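PDB 4UQM: uracil-dna glycosylase from Deinococcus radiodurans, which belongs to the uracil-DNA glycosylase superfamily of alpha/beta proteins and carries bound DNA. Local coordinates for residues N22-W27 with Y69-E74; L94-R99 with L140-L145; Y112-E117 with R219-T224; A170-E175 with K197-I202. The protein carries 1 engineered substitution. All blocks are in the same frame, centred on the assembly; numbering follows the deposited sequence.

Contact 1: residues N22-W27 with Y69-E74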
loop_
_atom_site.group_PDB
_atom_site.type_symbol
_atom_site.label_atom_id
_atom_site.label_comp_id
_atom_site.label_asym_id
_atom_site.label_seq_id
_atom_site.Cartn_x
_atom_site.Cartn_y
_atom_site.Cartn_z
ATOM N N ASN A 22 -11.168 8.961 -12.407
ATOM C CA ASN A 22 -10.391 9.959 -11.708
ATOM C C ASN A 22 -9.048 9.418 -11.184
ATOM O O ASN A 22 -8.696 9.646 -10.007
ATOM C CB ASN A 22 -11.197 10.583 -10.554
ATOM C CG ASN A 22 -10.507 11.822 -9.933
ATOM O OD1 ASN A 22 -9.784 12.531 -10.603
ATOM N ND2 ASN A 22 -10.701 12.036 -8.646
ATOM N N LEU A 23 -8.356 8.656 -12.033
ATOM C CA LEU A 23 -6.960 8.295 -11.803
ATOM C C LEU A 23 -6.053 9.306 -12.478
ATOM O O LEU A 23 -6.408 9.887 -13.539
ATOM C CB LEU A 23 -6.627 6.908 -12.364
ATOM C CG LEU A 23 -7.417 5.709 -11.836
ATOM C CD1 LEU A 23 -6.933 4.466 -12.488
ATOM C CD2 LEU A 23 -7.273 5.641 -10.331
ATOM N N PRO A 24 -4.891 9.580 -11.855
ATOM C CA PRO A 24 -3.888 10.385 -12.524
ATOM C C PRO A 24 -3.596 9.796 -13.901
ATOM O O PRO A 24 -3.628 8.582 -14.102
ATOM C CB PRO A 24 -2.666 10.270 -11.593
ATOM C CG PRO A 24 -3.237 9.974 -10.269
ATOM C CD PRO A 24 -4.436 9.123 -10.521
ATOM N N GLU A 25 -3.314 10.646 -14.883
ATOM C CA GLU A 25 -3.130 10.198 -16.261
ATOM C C GLU A 25 -1.983 9.231 -16.405
ATOM O O GLU A 25 -2.045 8.345 -17.230
ATOM C CB GLU A 25 -2.814 11.408 -17.175
ATOM C CG GLU A 25 -2.453 11.105 -18.653
ATOM C CD GLU A 25 -1.765 12.247 -19.414
ATOM O OE1 GLU A 25 -1.622 13.374 -18.881
ATOM O OE2 GLU A 25 -1.353 12.051 -20.589
ATOM N N ASP A 26 -0.917 9.422 -15.628
ATOM C CA ASP A 26 0.231 8.519 -15.725
ATOM C C ASP A 26 -0.126 7.097 -15.335
ATOM O O ASP A 26 0.287 6.157 -16.015
ATOM C CB ASP A 26 1.491 9.062 -15.014
ATOM C CG ASP A 26 1.309 9.423 -13.563
ATOM O OD1 ASP A 26 0.341 9.024 -12.868
ATOM O OD2 ASP A 26 2.260 10.124 -13.091
ATOM N N TRP A 27 -0.913 6.946 -14.282
ATOM C CA TRP A 27 -1.415 5.617 -13.919
ATOM C C TRP A 27 -2.351 5.067 -14.995
ATOM O O TRP A 27 -2.270 3.881 -15.353
ATOM C CB TRP A 27 -2.146 5.622 -12.595
ATOM C CG TRP A 27 -1.311 5.676 -11.358
ATOM C CD1 TRP A 27 -1.431 6.589 -10.336
ATOM C CD2 TRP A 27 -0.271 4.751 -10.954
ATOM N NE1 TRP A 27 -0.514 6.294 -9.325
ATOM C CE2 TRP A 27 0.215 5.189 -9.703
ATOM C CE3 TRP A 27 0.295 3.613 -11.538
ATOM C CZ2 TRP A 27 1.222 4.503 -9.008
ATOM C CZ3 TRP A 27 1.258 2.924 -10.853
ATOM C CH2 TRP A 27 1.746 3.389 -9.611
ATOM N N TYR A 69 -4.087 9.183 -4.857
ATOM C CA TYR A 69 -3.403 10.131 -3.930
ATOM C C TYR A 69 -1.914 10.211 -4.208
ATOM O O TYR A 69 -1.315 11.200 -3.829
ATOM C CB TYR A 69 -3.774 9.785 -2.460
ATOM C CG TYR A 69 -5.298 9.882 -2.282
ATOM C CD1 TYR A 69 -6.092 10.528 -3.257
ATOM C CD2 TYR A 69 -5.982 9.283 -1.231
ATOM C CE1 TYR A 69 -7.460 10.614 -3.157
ATOM C CE2 TYR A 69 -7.382 9.415 -1.115
ATOM C CZ TYR A 69 -8.096 10.024 -2.116
ATOM O OH TYR A 69 -9.503 10.214 -2.168
ATOM N N THR A 70 -1.335 9.248 -4.927
ATOM C CA THR A 70 0.085 9.286 -5.273
ATOM C C THR A 70 0.259 8.909 -6.753
ATOM O O THR A 70 0.371 7.739 -7.053
ATOM C CB THR A 70 0.863 8.310 -4.394
ATOM O OG1 THR A 70 0.517 8.538 -3.007
ATOM C CG2 THR A 70 2.349 8.519 -4.604
ATOM N N PRO A 71 0.355 9.892 -7.662
ATOM C CA PRO A 71 0.613 9.647 -9.102
ATOM C C PRO A 71 1.909 8.849 -9.315
ATOM O O PRO A 71 2.848 8.962 -8.515
ATOM C CB PRO A 71 0.759 11.048 -9.681
ATOM C CG PRO A 71 -0.092 11.902 -8.762
ATOM C CD PRO A 71 0.082 11.309 -7.376
ATOM N N LEU A 72 1.970 8.055 -10.382
ATOM C CA LEU A 72 3.148 7.264 -10.676
ATOM C C LEU A 72 4.415 8.104 -10.673
ATOM O O LEU A 72 5.444 7.708 -10.109
ATOM C CB LEU A 72 2.960 6.613 -12.062
ATOM C CG LEU A 72 4.111 5.800 -12.647
ATOM C CD1 LEU A 72 4.634 4.754 -11.676
ATOM C CD2 LEU A 72 3.682 5.190 -13.976
ATOM N N GLY A 73 4.366 9.259 -11.308
ATOM C CA GLY A 73 5.505 10.150 -11.339
ATOM C C GLY A 73 5.983 10.677 -9.992
ATOM O O GLY A 73 7.116 11.187 -9.906
ATOM N N GLU A 74 5.132 10.630 -8.962
ATOM C CA GLU A 74 5.502 11.110 -7.643
ATOM C C GLU A 74 5.971 10.008 -6.717
ATOM O O GLU A 74 6.462 10.319 -5.645
ATOM C CB GLU A 74 4.295 11.799 -6.995
ATOM C CG GLU A 74 3.876 13.030 -7.787
ATOM C CD GLU A 74 2.794 13.887 -7.165
ATOM O OE1 GLU A 74 2.534 13.805 -5.970
ATOM O OE2 GLU A 74 2.210 14.717 -7.907
#
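Pro24 meets Pro71 ring against ring, the two pyrrolidines crossing at about a right angle with their CG atoms 4.0 Å apart. Pro24 is also the N-cap residue of helix 25-35, so this prolyl packing sits just where the helix begins. Two residues on, Asp26 turns its carboxylate to the start of the 3-10 segment 72-74 and uses both oxygens. OD1 takes the backbone N of Leu72 at 3.1 Å along a bent path, and OD2 takes the N of Gly73 at 2.9 Å and more nearly straight (163°). Both donors come in from above the carboxylate plane. The group is brought there by chi1 of 55°, which sets CG between the backbone N and carbonyl carbon of Asp26 and also leaves OD1 in a weak bond with the N of Trp27. Trp27 uses both the edge and the face of its indole. At the edge, NE1 donates to Thr70 O at 2.8 Å, with the oxygen close to the ring plane. Over the face, Leu72 CB stands 3.8 Å from the centre of the six-membered ring, almost on its normal, while Leu72 CD1 reaches Trp27 CH2 at 3.8 Å. Val167 and Val171 of helix 160-172 also touch this indole. An acidic side chain holding the first peptide NH groups of a short 3-10 turn, which Glu74 N closes onto Pro71 O, here ties helix 25-35 to the loop entering strand 77-81 of the glycosylase's alpha/beta fold.

Contact 2: residues L94-R99 with L140-L145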
loop_
_atom_site.group_PDB
_atom_site.type_symbol
_atom_site.label_atom_id
_atom_site.label_comp_id
_atom_site.label_asym_id
_atom_site.label_seq_id
_atom_site.Cartn_x
_atom_site.Cartn_y
_atom_site.Cartn_z
ATOM N N LEU A 94 -5.990 3.367 1.278
ATOM C CA LEU A 94 -4.570 3.670 1.539
ATOM C C LEU A 94 -4.157 2.668 2.598
ATOM O O LEU A 94 -4.687 2.677 3.687
ATOM C CB LEU A 94 -4.376 5.089 2.117
ATOM C CG LEU A 94 -4.747 6.295 1.296
ATOM C CD1 LEU A 94 -4.346 7.541 2.069
ATOM C CD2 LEU A 94 -4.048 6.196 -0.004
ATOM N N SER A 95 -3.240 1.763 2.234
ATOM C CA SER A 95 -2.901 0.690 3.144
ATOM C C SER A 95 -2.486 1.204 4.512
ATOM O O SER A 95 -1.720 2.168 4.643
ATOM C CB SER A 95 -1.865 -0.251 2.560
ATOM O OG SER A 95 -0.586 0.350 2.379
ATOM N N PHE A 96 -2.988 0.510 5.529
ATOM C CA PHE A 96 -2.735 0.782 6.942
ATOM C C PHE A 96 -3.422 1.985 7.534
ATOM O O PHE A 96 -3.451 2.118 8.770
ATOM C CB PHE A 96 -1.241 0.810 7.249
ATOM C CG PHE A 96 -0.549 -0.467 6.842
ATOM C CD1 PHE A 96 -0.704 -1.607 7.652
ATOM C CD2 PHE A 96 0.130 -0.629 5.648
ATOM C CE1 PHE A 96 -0.177 -2.813 7.289
ATOM C CE2 PHE A 96 0.664 -1.865 5.290
ATOM C CZ PHE A 96 0.511 -2.976 6.115
ATOM N N SER A 97 -3.983 2.871 6.698
ATOM C CA SER A 97 -4.573 4.119 7.179
ATOM C C SER A 97 -6.020 3.916 7.665
ATOM O O SER A 97 -6.776 3.091 7.150
ATOM C CB SER A 97 -4.589 5.129 6.048
ATOM O OG SER A 97 -4.975 6.433 6.422
ATOM N N VAL A 98 -6.417 4.719 8.636
ATOM C CA VAL A 98 -7.822 4.854 8.989
ATOM C C VAL A 98 -8.182 6.331 9.002
ATOM O O VAL A 98 -7.335 7.213 9.234
ATOM C CB VAL A 98 -8.172 4.157 10.332
ATOM C CG1 VAL A 98 -7.993 2.666 10.206
ATOM C CG2 VAL A 98 -7.355 4.648 11.508
ATOM N N ARG A 99 -9.474 6.586 8.813
ATOM C CA ARG A 99 -9.988 7.954 8.731
ATOM C C ARG A 99 -9.935 8.659 10.072
ATOM O O ARG A 99 -9.899 8.015 11.105
ATOM C CB ARG A 99 -11.392 7.979 8.121
ATOM C CG ARG A 99 -11.417 7.472 6.672
ATOM C CD ARG A 99 -10.850 8.491 5.736
ATOM N NE ARG A 99 -10.825 8.116 4.311
ATOM C CZ ARG A 99 -11.857 8.101 3.465
ATOM N NH1 ARG A 99 -13.093 8.354 3.875
ATOM N NH2 ARG A 99 -11.650 7.779 2.187
ATOM N N LEU A 140 0.751 3.792 -0.752
ATOM C CA LEU A 140 0.300 2.886 0.297
ATOM C C LEU A 140 -0.557 1.762 -0.279
ATOM O O LEU A 140 -1.780 1.844 -0.331
ATOM C CB LEU A 140 -0.419 3.714 1.378
ATOM C CG LEU A 140 0.481 4.717 2.125
ATOM C CD1 LEU A 140 -0.387 5.684 2.888
ATOM C CD2 LEU A 140 1.331 3.945 3.082
ATOM N N LEU A 141 0.116 0.726 -0.714
ATOM C CA LEU A 141 -0.484 -0.368 -1.492
ATOM C C LEU A 141 -0.656 -1.613 -0.622
ATOM O O LEU A 141 0.013 -1.790 0.366
ATOM C CB LEU A 141 0.373 -0.678 -2.724
ATOM C CG LEU A 141 -0.264 -1.271 -3.987
ATOM C CD1 LEU A 141 -1.365 -0.349 -4.522
ATOM C CD2 LEU A 141 0.798 -1.572 -5.059
ATOM N N ASN A 142 -1.554 -2.492 -1.060
ATOM C CA ASN A 142 -1.588 -3.895 -0.582
ATOM C C ASN A 142 -1.524 -4.815 -1.784
ATOM O O ASN A 142 -1.914 -4.414 -2.889
ATOM C CB ASN A 142 -2.908 -4.147 0.157
ATOM C CG ASN A 142 -2.939 -3.595 1.576
ATOM O OD1 ASN A 142 -2.052 -3.867 2.371
ATOM N ND2 ASN A 142 -4.029 -2.880 1.938
ATOM N N ALA A 143 -1.030 -6.040 -1.564
ATOM C CA ALA A 143 -0.950 -6.985 -2.632
ATOM C C ALA A 143 -2.305 -7.335 -3.241
ATOM O O ALA A 143 -2.387 -7.641 -4.466
ATOM C CB ALA A 143 -0.215 -8.241 -2.184
ATOM N N VAL A 144 -3.309 -7.370 -2.371
ATOM C CA VAL A 144 -4.693 -7.664 -2.719
ATOM C C VAL A 144 -5.477 -6.458 -2.261
ATOM O O VAL A 144 -5.234 -5.948 -1.151
ATOM C CB VAL A 144 -5.141 -8.989 -2.009
ATOM C CG1 VAL A 144 -6.641 -9.156 -1.896
ATOM C CG2 VAL A 144 -4.442 -10.174 -2.673
ATOM N N LEU A 145 -6.430 -5.964 -3.089
ATOM C CA LEU A 145 -7.051 -4.660 -2.826
ATOM C C LEU A 145 -8.465 -4.676 -2.304
ATOM O O LEU A 145 -9.075 -3.610 -2.048
ATOM C CB LEU A 145 -6.945 -3.789 -4.083
ATOM C CG LEU A 145 -5.499 -3.432 -4.506
ATOM C CD1 LEU A 145 -5.595 -2.483 -5.677
ATOM C CD2 LEU A 145 -4.724 -2.703 -3.404
#
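Ser95 N donates to Leu140 O at 3.0 Å in an almost straight bond (174°), and the CA atoms of the two residues are 4.8 Å apart. The 94-99 segment turns away directly afterwards: Leu94 to Ser97 form a type II beta turn, closed by Ser97 N on Leu94 O, in which Phe96 takes the positive phi (74°) expected of the third residue. The backbones therefore run together for barely a residue, and the side chain of Ser95 carries the contact further. Its OG donates to Leu141 O at 3.0 Å from above the carbonyl plane. With chi1 at 67°, OG lies between the backbone N and carbonyl carbon of Ser95, which brings it alongside strand 140-142. Consecutive carbonyls of the strand, those of Leu140 and Leu141, are thus both taken by one serine. Around these bonds the packing is close. Leu140 CB comes to 3.5 Å from Ser95 OG, and Leu140 CD1 lies 4.1 Å from Leu94 CB. One residue further along the strand, the amide of Asn142 lies against the serine methylene, with ND2 at 3.5 Å and OD1 at 3.6 Å from Ser95 CB. Strand 138-142 is an outermost strand of the parallel sheet, with Leu141 bonded through its backbone to Ile79 and Gly81 of the adjacent strand 77-81. The Leu141 side chain packs on Val167 of helix 160-172, whereas Phe96 at the turn meets Trp183, the last residue of strand 179-183, edge-to-face.

Contact 3: residues Y112-E117 with R219-T224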
loop_
_atom_site.group_PDB
_atom_site.type_symbol
_atom_site.label_atom_id
_atom_site.label_comp_id
_atom_site.label_asym_id
_atom_site.label_seq_id
_atom_site.Cartn_x
_atom_site.Cartn_y
_atom_site.Cartn_z
ATOM N N TYR A 112 3.575 2.574 14.413
ATOM C CA TYR A 112 3.920 3.724 15.289
ATOM C C TYR A 112 5.005 3.363 16.322
ATOM O O TYR A 112 5.909 4.174 16.586
ATOM C CB TYR A 112 2.695 4.274 15.987
ATOM C CG TYR A 112 1.702 5.067 15.139
ATOM C CD1 TYR A 112 1.961 5.405 13.796
ATOM C CD2 TYR A 112 0.468 5.447 15.663
ATOM C CE1 TYR A 112 1.074 6.116 13.058
ATOM C CE2 TYR A 112 -0.454 6.179 14.914
ATOM C CZ TYR A 112 -0.149 6.522 13.607
ATOM O OH TYR A 112 -1.056 7.229 12.876
ATOM N N LYS A 113 4.952 2.157 16.885
ATOM C CA LYS A 113 5.971 1.713 17.870
ATOM C C LYS A 113 7.325 1.651 17.207
ATOM O O LYS A 113 8.337 2.114 17.766
ATOM C CB LYS A 113 5.620 0.332 18.499
ATOM C CG LYS A 113 4.491 0.351 19.511
ATOM C CD LYS A 113 4.137 -1.049 20.031
ATOM C CE LYS A 113 2.651 -1.304 20.047
ATOM N NZ LYS A 113 2.283 -2.671 20.510
ATOM N N GLU A 114 7.381 1.081 16.011
ATOM C CA GLU A 114 8.620 0.950 15.301
ATOM C C GLU A 114 9.173 2.337 14.875
ATOM O O GLU A 114 10.386 2.612 15.011
ATOM C CB GLU A 114 8.449 0.009 14.110
ATOM C CG GLU A 114 9.723 -0.199 13.304
ATOM C CD GLU A 114 10.807 -0.961 14.017
ATOM O OE1 GLU A 114 10.523 -1.641 15.022
ATOM O OE2 GLU A 114 11.979 -0.902 13.524
ATOM N N LEU A 115 8.308 3.216 14.373
ATOM C CA LEU A 115 8.693 4.622 14.058
ATOM C C LEU A 115 9.249 5.355 15.262
ATOM O O LEU A 115 10.239 6.066 15.145
ATOM C CB LEU A 115 7.474 5.369 13.516
ATOM C CG LEU A 115 7.243 5.253 12.015
ATOM C CD1 LEU A 115 5.854 5.733 11.648
ATOM C CD2 LEU A 115 8.307 6.063 11.236
ATOM N N THR A 116 8.627 5.157 16.426
ATOM C CA THR A 116 9.063 5.808 17.660
ATOM C C THR A 116 10.500 5.392 17.985
ATOM O O THR A 116 11.289 6.238 18.385
ATOM C CB THR A 116 8.097 5.468 18.804
ATOM O OG1 THR A 116 6.822 6.044 18.502
ATOM C CG2 THR A 116 8.577 6.024 20.174
ATOM N N GLU A 117 10.874 4.141 17.725
ATOM C CA GLU A 117 12.223 3.708 17.983
ATOM C C GLU A 117 13.185 4.024 16.845
ATOM O O GLU A 117 14.357 4.252 17.099
ATOM C CB GLU A 117 12.245 2.210 18.266
ATOM C CG GLU A 117 11.449 1.786 19.478
ATOM C CD GLU A 117 11.756 2.574 20.755
ATOM O OE1 GLU A 117 12.926 2.635 21.182
ATOM O OE2 GLU A 117 10.808 3.175 21.340
ATOM N N ARG A 219 13.707 -1.541 11.290
ATOM C CA ARG A 219 14.115 -0.152 10.926
ATOM C C ARG A 219 13.875 0.244 9.486
ATOM O O ARG A 219 14.744 0.790 8.848
ATOM C CB ARG A 219 15.593 0.019 11.275
ATOM C CG ARG A 219 15.842 -0.153 12.761
ATOM C CD ARG A 219 17.154 0.496 13.220
ATOM N NE ARG A 219 16.978 1.957 13.233
ATOM C CZ ARG A 219 17.881 2.897 13.453
ATOM N NH1 ARG A 219 19.135 2.612 13.768
ATOM N NH2 ARG A 219 17.493 4.165 13.369
ATOM N N PRO A 220 12.667 0.022 8.976
ATOM C CA PRO A 220 12.464 0.258 7.553
ATOM C C PRO A 220 12.445 1.774 7.220
ATOM O O PRO A 220 12.713 2.169 6.095
ATOM C CB PRO A 220 11.117 -0.400 7.302
ATOM C CG PRO A 220 10.396 -0.286 8.608
ATOM C CD PRO A 220 11.451 -0.506 9.634
ATOM N N PHE A 221 12.057 2.589 8.185
ATOM C CA PHE A 221 11.782 4.030 7.960
ATOM C C PHE A 221 13.108 4.794 7.814
ATOM O O PHE A 221 13.306 5.582 6.854
ATOM C CB PHE A 221 10.860 4.571 9.049
ATOM C CG PHE A 221 9.620 3.736 9.248
ATOM C CD1 PHE A 221 8.593 3.728 8.282
ATOM C CD2 PHE A 221 9.522 2.894 10.333
ATOM C CE1 PHE A 221 7.475 2.920 8.420
ATOM C CE2 PHE A 221 8.373 2.077 10.483
ATOM C CZ PHE A 221 7.384 2.087 9.499
ATOM N N SER A 222 14.057 4.480 8.689
ATOM C CA SER A 222 15.377 5.056 8.574
ATOM C C SER A 222 16.139 4.499 7.376
ATOM O O SER A 222 16.837 5.239 6.689
ATOM C CB SER A 222 16.180 4.880 9.855
ATOM O OG SER A 222 16.357 3.523 10.140
ATOM N N LYS A 223 16.039 3.195 7.147
ATOM C CA LYS A 223 16.680 2.607 5.971
ATOM C C LYS A 223 16.153 3.258 4.697
ATOM O O LYS A 223 16.920 3.598 3.807
ATOM C CB LYS A 223 16.472 1.093 5.929
ATOM C CG LYS A 223 17.278 0.365 6.970
ATOM C CD LYS A 223 16.892 -1.086 7.032
ATOM C CE LYS A 223 17.708 -1.846 8.058
ATOM N NZ LYS A 223 17.052 -3.137 8.375
ATOM N N THR A 224 14.829 3.517 4.648
ATOM C CA THR A 224 14.250 4.173 3.470
ATOM C C THR A 224 14.865 5.561 3.261
ATOM O O THR A 224 15.242 5.930 2.151
ATOM C CB THR A 224 12.716 4.253 3.640
ATOM O OG1 THR A 224 12.183 2.936 3.573
ATOM C CG2 THR A 224 12.075 5.121 2.552
#
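Glu114 reaches across from helix 106-118 to make the hydrogen bond of this contact, its OE2 accepting from Arg219 N at 2.9 Å. The nitrogen approaches on the anti side of the carboxylate, 30° out of its plane. An extended first torsion and a bend at chi2 carry the carboxylate across to the start of helix 220-230, where Arg219 is the N-cap residue. The other oxygen, OE1, is bonded to Gly217 N, so one carboxylate holds two backbone NH groups of the chain leading into that helix. Charge pairing takes a different route: Arg219 NE forms its salt bridge with Asp118 and stays 5.8 Å from Glu114 OE2. Apolar packing centres on the Phe221 ring. Leu115 CD2 makes a CH-pi contact over one face, 3.7 Å from the ring centroid and 25° off the normal, and shifted so that CG of Phe221 is nearest at 3.3 Å. Pro220 CG lies over the opposite face, toward the rim, leaving the ring clamped between leucine and proline. Glu114 CG lies at the edge, 3.9 Å from Phe221 CE2, and Trp238 adds an edge-to-face ring contact. The axes of the short helical segments 112-117 and 220-224 approach to 9.7 Å and cross at -54°. Chemically, the junction combines an apolar clamp with a buried carboxylate satisfied by peptide NH groups. Its negative charge next to the N-terminus of helix 220-230 is probably favourable, and the two bonds from Gly217 and Arg219 would be expected to keep the carboxylate ionised.

Contact 4: residues A170-E175 with K197-I202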
loop_
_atom_site.group_PDB
_atom_site.type_symbol
_atom_site.label_atom_id
_atom_site.label_comp_id
_atom_site.label_asym_id
_atom_site.label_seq_id
_atom_site.Cartn_x
_atom_site.Cartn_y
_atom_site.Cartn_z
ATOM N N ALA A 170 5.251 -1.015 -13.131
ATOM C CA ALA A 170 5.255 0.370 -13.626
ATOM C C ALA A 170 6.192 1.261 -12.798
ATOM O O ALA A 170 6.921 2.118 -13.334
ATOM C CB ALA A 170 3.867 0.935 -13.580
ATOM N N VAL A 171 6.166 1.068 -11.479
ATOM C CA VAL A 171 7.078 1.795 -10.590
ATOM C C VAL A 171 8.516 1.348 -10.836
ATOM O O VAL A 171 9.406 2.189 -10.899
ATOM C CB VAL A 171 6.663 1.589 -9.126
ATOM C CG1 VAL A 171 7.611 2.281 -8.195
ATOM C CG2 VAL A 171 5.239 2.144 -8.903
ATOM N N ASN A 172 8.753 0.038 -10.995
ATOM C CA ASN A 172 10.117 -0.448 -11.250
ATOM C C ASN A 172 10.737 0.108 -12.535
ATOM O O ASN A 172 11.949 0.298 -12.648
ATOM C CB ASN A 172 10.070 -1.961 -11.358
ATOM C CG ASN A 172 11.420 -2.562 -11.577
ATOM O OD1 ASN A 172 12.286 -2.503 -10.698
ATOM N ND2 ASN A 172 11.627 -3.151 -12.729
ATOM N N ALA A 173 9.894 0.360 -13.518
ATOM C CA ALA A 173 10.330 0.973 -14.776
ATOM C C ALA A 173 10.820 2.423 -14.621
ATOM O O ALA A 173 11.433 2.962 -15.564
ATOM C CB ALA A 173 9.208 0.908 -15.807
ATOM N N LYS A 174 10.523 3.084 -13.498
ATOM C CA LYS A 174 11.069 4.435 -13.281
ATOM C C LYS A 174 12.585 4.368 -13.133
ATOM O O LYS A 174 13.126 3.428 -12.535
ATOM C CB LYS A 174 10.450 5.092 -12.051
ATOM C CG LYS A 174 8.950 5.420 -12.138
ATOM C CD LYS A 174 8.361 5.600 -10.747
ATOM C CE LYS A 174 8.948 6.689 -9.921
ATOM N NZ LYS A 174 8.187 7.913 -9.836
ATOM N N GLU A 175 13.247 5.402 -13.621
ATOM C CA GLU A 175 14.705 5.483 -13.588
ATOM C C GLU A 175 15.211 5.938 -12.215
ATOM O O GLU A 175 16.159 5.367 -11.687
ATOM C CB GLU A 175 15.212 6.343 -14.764
ATOM C CG GLU A 175 14.785 5.709 -16.106
ATOM C CD GLU A 175 15.048 6.508 -17.380
ATOM O OE1 GLU A 175 14.599 7.697 -17.491
ATOM O OE2 GLU A 175 15.624 5.885 -18.324
ATOM N N LYS A 197 18.080 -1.004 -11.461
ATOM C CA LYS A 197 19.409 -0.875 -10.839
ATOM C C LYS A 197 19.435 0.166 -9.708
ATOM O O LYS A 197 20.232 0.056 -8.770
ATOM C CB LYS A 197 20.508 -0.543 -11.864
ATOM C CG LYS A 197 20.406 0.800 -12.601
ATOM C CD LYS A 197 21.579 1.029 -13.581
ATOM N N ASN A 198 18.580 1.175 -9.812
ATOM C CA ASN A 198 18.564 2.212 -8.786
ATOM C C ASN A 198 17.618 2.010 -7.660
ATOM O O ASN A 198 17.577 2.836 -6.736
ATOM C CB ASN A 198 18.278 3.563 -9.407
ATOM C CG ASN A 198 19.386 4.009 -10.312
ATOM O OD1 ASN A 198 20.593 3.815 -10.029
ATOM N ND2 ASN A 198 18.997 4.608 -11.431
ATOM N N HIS A 199 16.857 0.927 -7.685
ATOM C CA HIS A 199 15.847 0.731 -6.662
ATOM C C HIS A 199 16.399 -0.020 -5.444
ATOM O O HIS A 199 17.444 -0.625 -5.525
ATOM C CB HIS A 199 14.629 0.026 -7.247
ATOM C CG HIS A 199 14.013 0.782 -8.381
ATOM N ND1 HIS A 199 13.978 2.157 -8.395
ATOM C CD2 HIS A 199 13.435 0.385 -9.536
ATOM C CE1 HIS A 199 13.425 2.579 -9.508
ATOM N NE2 HIS A 199 13.074 1.524 -10.215
ATOM N N VAL A 200 15.668 0.047 -4.335
ATOM C CA VAL A 200 16.033 -0.590 -3.074
ATOM C C VAL A 200 14.850 -1.346 -2.576
ATOM O O VAL A 200 13.731 -0.829 -2.591
ATOM C CB VAL A 200 16.499 0.463 -2.040
ATOM C CG1 VAL A 200 16.729 -0.137 -0.656
ATOM C CG2 VAL A 200 17.775 1.181 -2.503
ATOM N N VAL A 201 15.076 -2.542 -2.054
ATOM C CA VAL A 201 14.053 -3.354 -1.441
ATOM C C VAL A 201 14.361 -3.561 0.035
ATOM O O VAL A 201 15.482 -3.928 0.415
ATOM C CB VAL A 201 13.911 -4.711 -2.117
ATOM C CG1 VAL A 201 12.809 -5.525 -1.462
ATOM C CG2 VAL A 201 13.629 -4.495 -3.598
ATOM N N ILE A 202 13.345 -3.290 0.850
ATOM C CA ILE A 202 13.359 -3.573 2.265
ATOM C C ILE A 202 12.222 -4.539 2.534
ATOM O O ILE A 202 11.088 -4.292 2.118
ATOM C CB ILE A 202 13.178 -2.265 3.066
ATOM C CG1 ILE A 202 14.344 -1.351 2.804
ATOM C CG2 ILE A 202 13.053 -2.575 4.564
ATOM C CD1 ILE A 202 14.122 0.090 3.237
#
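His199 brings the NE2 end of its imidazole to the carbonyl oxygens of Asn172 and Lys174, where the chain leaves helix 160-172. NE2 donates to Asn172 O at 2.9 Å, with the oxygen lying in the ring plane but the donor standing above the plane of the carbonyl. Lys174 O also lies at the ring edge, 3.0 Å from His199 NE2 and 3.2 Å from CE1. At the other ring nitrogen, ND1 is hydrogen-bonded to Val178 N, so both ends of the imidazole are engaged and its rotation is fixed. Asn172 has CG opposite its own backbone N (chi1 -178°), which sends the amide past the ring's edge. There OD1 lies 3.3 Å from His199 CD2, and amide and ring planes are 62° apart. That OD1 is itself bonded to Gly196 N and ND2 to Thr195 OG1, both just before the 197-202 segment. Asn198 reaches the other end of the 170-175 segment: ND2 donates to Glu175 O at 2.9 Å, nearly straight (166°) and with the oxygen close to the amide plane. Side-chain donors of Asn198 and His199 thus take backbone carbonyls of 172-175. With ND1 facing the N-H of Val178 and NE2 donating to Asn172 O, the histidine is probably neutral, with its proton on NE2.

In the fold
Contacts 2 and 4 reach the two outermost strands of the same parallel sheet, 138-142 and 200-204, and their centres lie about 20 Å apart. Contact 1 joins contact 4 directly: Leu72 O and Lys174 NZ are 2.8 Å apart in a probable hydrogen bond, and Val171 CG2 packs on Trp27 CH2 at 3.8 Å. It also touches contact 2 through Tyr69 CD2 on Leu94 CD2. Contact 4 is nested in the chain loop that contact 3 closes, and the two meet where Ile202 CD1 lies 3.5 Å from Thr224 OG1. Nearest atoms are about 4 Å from the bound DNA for contact 3, 8 Å for contact 2, 11 Å for contact 4 and 22 Å for contact 1.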